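Local coordinates for single-stranded DNA-binding protein DdrB (PDB 4NOE), which binds single-stranded DNA and assists accurate annealing of DNA strands, probably in the response to DNA damage, at residues E57-W62 against G138-R143. Residues are numbered along the deposited sequence; the frame is centred on the assembly and turned at random.
Sequences EADFDW and GKRQER
Arg140 meets Asp59 end-on, each terminal nitrogen taking one carboxylate oxygen in a bidentate salt bridge. NH2 of Arg140 gives a nearly straight bond of 2.6 Å to the syn lone pair of Asp59 OD2, while Arg140 NH1 reaches Asp59 OD1 at 2.9 Å, also from the syn side. The carboxylate and guanidinium planes are 19° apart, close to the coplanarity that lets paired N-H bonds point straight at two oxygens. Aspartate fits because its short side chain, with CG between the backbone N and the carbonyl carbon (chi1 62°), offers two acceptors to two N-H groups. Arginine suits its place because its long chain, extended from CG to NE with CG anti to the backbone N (chi1 176°), carries the charge across to the other loop. Arg140 NE, on another edge of the guanidinium, donates to Glu142 OE2 at 2.7 Å, approaching from above the carboxylate plane of Glu142, so one guanidinium joins two acids and probably eases their mutual repulsion. NH1 also donates to the carbonyl of Glu55, which further fixes the group's rotation. With an alanine here instead of Arg140, Asp59 and Glu142 would probably lose their shared countercharge, and the two loops this side-chain tie. Asp59 is the third residue of the type I turn from Glu57 to Phe60, and its backbone is hydrogen-bonded to that of Val146. About 11 Å from the bound DNA at the nearest atom, this is a surface salt-bridge network joining the C-terminal tail after strand 128-135 to the loop between strands 50-52 and 68-71 of this DdrB-family fold.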
loop_
_atom_site.group_PDB
_atom_site.type_symbol
_atom_site.label_atom_id
_atom_site.label_comp_id
_atom_site.label_asym_id
_atom_site.label_seq_id
_atom_site.Cartn_x
_atom_site.Cartn_y
_atom_site.Cartn_z
ATOM N N GLU E 57 33.673 -6.307 19.549
ATOM C CA GLU E 57 33.019 -5.009 19.739
ATOM C C GLU E 57 33.888 -3.973 20.449
ATOM O O GLU E 57 33.962 -2.820 20.024
ATOM C CB GLU E 57 31.705 -5.191 20.512
ATOM C CG GLU E 57 30.747 -4.014 20.399
ATOM C CD GLU E 57 30.993 -2.930 21.443
ATOM O OE1 GLU E 57 31.593 -3.228 22.501
ATOM O OE2 GLU E 57 30.575 -1.776 21.208
ATOM N N ALA E 58 34.529 -4.380 21.540
ATOM C CA ALA E 58 35.289 -3.453 22.384
ATOM C C ALA E 58 36.364 -2.657 21.631
ATOM O O ALA E 58 36.604 -1.490 21.941
ATOM C CB ALA E 58 35.904 -4.197 23.539
ATOM N N ASP E 59 36.998 -3.281 20.641
ATOM C CA ASP E 59 38.133 -2.655 19.957
ATOM C C ASP E 59 37.990 -2.760 18.445
ATOM O O ASP E 59 38.985 -2.776 17.706
ATOM C CB ASP E 59 39.437 -3.318 20.399
ATOM C CG ASP E 59 39.481 -4.783 20.039
ATOM O OD1 ASP E 59 38.407 -5.355 19.767
ATOM O OD2 ASP E 59 40.582 -5.363 20.020
ATOM N N PHE E 60 36.747 -2.828 17.985
ATOM C CA PHE E 60 36.481 -2.898 16.559
ATOM C C PHE E 60 37.066 -1.689 15.832
ATOM O O PHE E 60 36.968 -0.557 16.306
ATOM C CB PHE E 60 34.974 -2.976 16.320
ATOM C CG PHE E 60 34.606 -3.168 14.891
ATOM C CD1 PHE E 60 34.748 -4.404 14.289
ATOM C CD2 PHE E 60 34.115 -2.108 14.142
ATOM C CE1 PHE E 60 34.400 -4.584 12.960
ATOM C CE2 PHE E 60 33.780 -2.278 12.821
ATOM C CZ PHE E 60 33.923 -3.521 12.225
ATOM N N ASP E 61 37.676 -1.922 14.678
ATOM C CA ASP E 61 38.193 -0.810 13.895
ATOM C C ASP E 61 37.087 -0.318 12.972
ATOM O O ASP E 61 36.844 -0.895 11.908
ATOM C CB ASP E 61 39.426 -1.234 13.099
ATOM C CG ASP E 61 40.145 -0.057 12.459
ATOM O OD1 ASP E 61 39.562 1.055 12.387
ATOM O OD2 ASP E 61 41.301 -0.248 12.017
ATOM N N TRP E 62 36.421 0.752 13.386
ATOM C CA TRP E 62 35.286 1.268 12.633
ATOM C C TRP E 62 35.694 1.834 11.280
ATOM O O TRP E 62 34.855 1.957 10.382
ATOM C CB TRP E 62 34.508 2.298 13.464
ATOM C CG TRP E 62 33.751 1.659 14.623
ATOM C CD1 TRP E 62 34.163 1.573 15.919
ATOM C CD2 TRP E 62 32.478 0.993 14.563
ATOM N NE1 TRP E 62 33.223 0.911 16.673
ATOM C CE2 TRP E 62 32.177 0.546 15.867
ATOM C CE3 TRP E 62 31.558 0.745 13.537
ATOM C CZ2 TRP E 62 30.988 -0.136 16.179
ATOM C CZ3 TRP E 62 30.376 0.058 13.841
ATOM C CH2 TRP E 62 30.103 -0.371 15.156
ATOM N N GLY E 138 29.490 -15.691 17.399
ATOM C CA GLY E 138 30.687 -15.946 16.611
ATOM C C GLY E 138 31.946 -16.037 17.451
ATOM O O GLY E 138 31.883 -16.080 18.681
ATOM N N LYS E 139 33.098 -16.068 16.787
ATOM C CA LYS E 139 34.375 -15.997 17.490
ATOM C C LYS E 139 35.215 -14.860 16.925
ATOM O O LYS E 139 35.103 -14.522 15.742
ATOM C CB LYS E 139 35.136 -17.322 17.402
ATOM N N ARG E 140 36.059 -14.290 17.781
ATOM C CA ARG E 140 36.810 -13.077 17.474
ATOM C C ARG E 140 37.744 -13.211 16.277
ATOM O O ARG E 140 38.583 -14.104 16.239
ATOM C CB ARG E 140 37.612 -12.657 18.707
ATOM C CG ARG E 140 38.519 -11.453 18.516
ATOM C CD ARG E 140 39.087 -11.011 19.856
ATOM N NE ARG E 140 40.152 -10.021 19.727
ATOM C CZ ARG E 140 39.957 -8.711 19.810
ATOM N NH1 ARG E 140 38.735 -8.234 20.013
ATOM N NH2 ARG E 140 40.978 -7.879 19.685
ATOM N N GLN E 141 37.589 -12.324 15.298
ATOM C CA GLN E 141 38.566 -12.211 14.216
ATOM C C GLN E 141 39.503 -11.063 14.564
ATOM O O GLN E 141 39.069 -9.911 14.687
ATOM C CB GLN E 141 37.888 -11.926 12.868
ATOM C CG GLN E 141 36.657 -12.778 12.564
ATOM C CD GLN E 141 36.983 -14.249 12.395
ATOM O OE1 GLN E 141 37.735 -14.634 11.499
ATOM N NE2 GLN E 141 36.415 -15.081 13.259
ATOM N N GLU E 142 40.782 -11.373 14.718
ATOM C CA GLU E 142 41.768 -10.375 15.114
ATOM C C GLU E 142 41.963 -9.273 14.080
ATOM O O GLU E 142 42.275 -8.135 14.424
ATOM C CB GLU E 142 43.108 -11.056 15.407
ATOM C CG GLU E 142 43.120 -11.817 16.725
ATOM C CD GLU E 142 42.938 -10.901 17.927
ATOM O OE1 GLU E 142 43.333 -9.713 17.838
ATOM O OE2 GLU E 142 42.396 -11.370 18.959
ATOM N N ARG E 143 41.792 -9.604 12.809
ATOM C CA ARG E 143 41.998 -8.616 11.760
ATOM C C ARG E 143 40.961 -7.490 11.834
ATOM O O ARG E 143 41.190 -6.392 11.317
ATOM C CB ARG E 143 41.990 -9.287 10.385
ATOM C CG ARG E 143 40.672 -9.915 10.022
ATOM C CD ARG E 143 40.759 -10.755 8.746
ATOM N NE ARG E 143 39.445 -11.302 8.413
ATOM C CZ ARG E 143 38.918 -12.377 8.995
ATOM N NH1 ARG E 143 39.597 -13.030 9.934
ATOM N NH2 ARG E 143 37.711 -12.797 8.641
#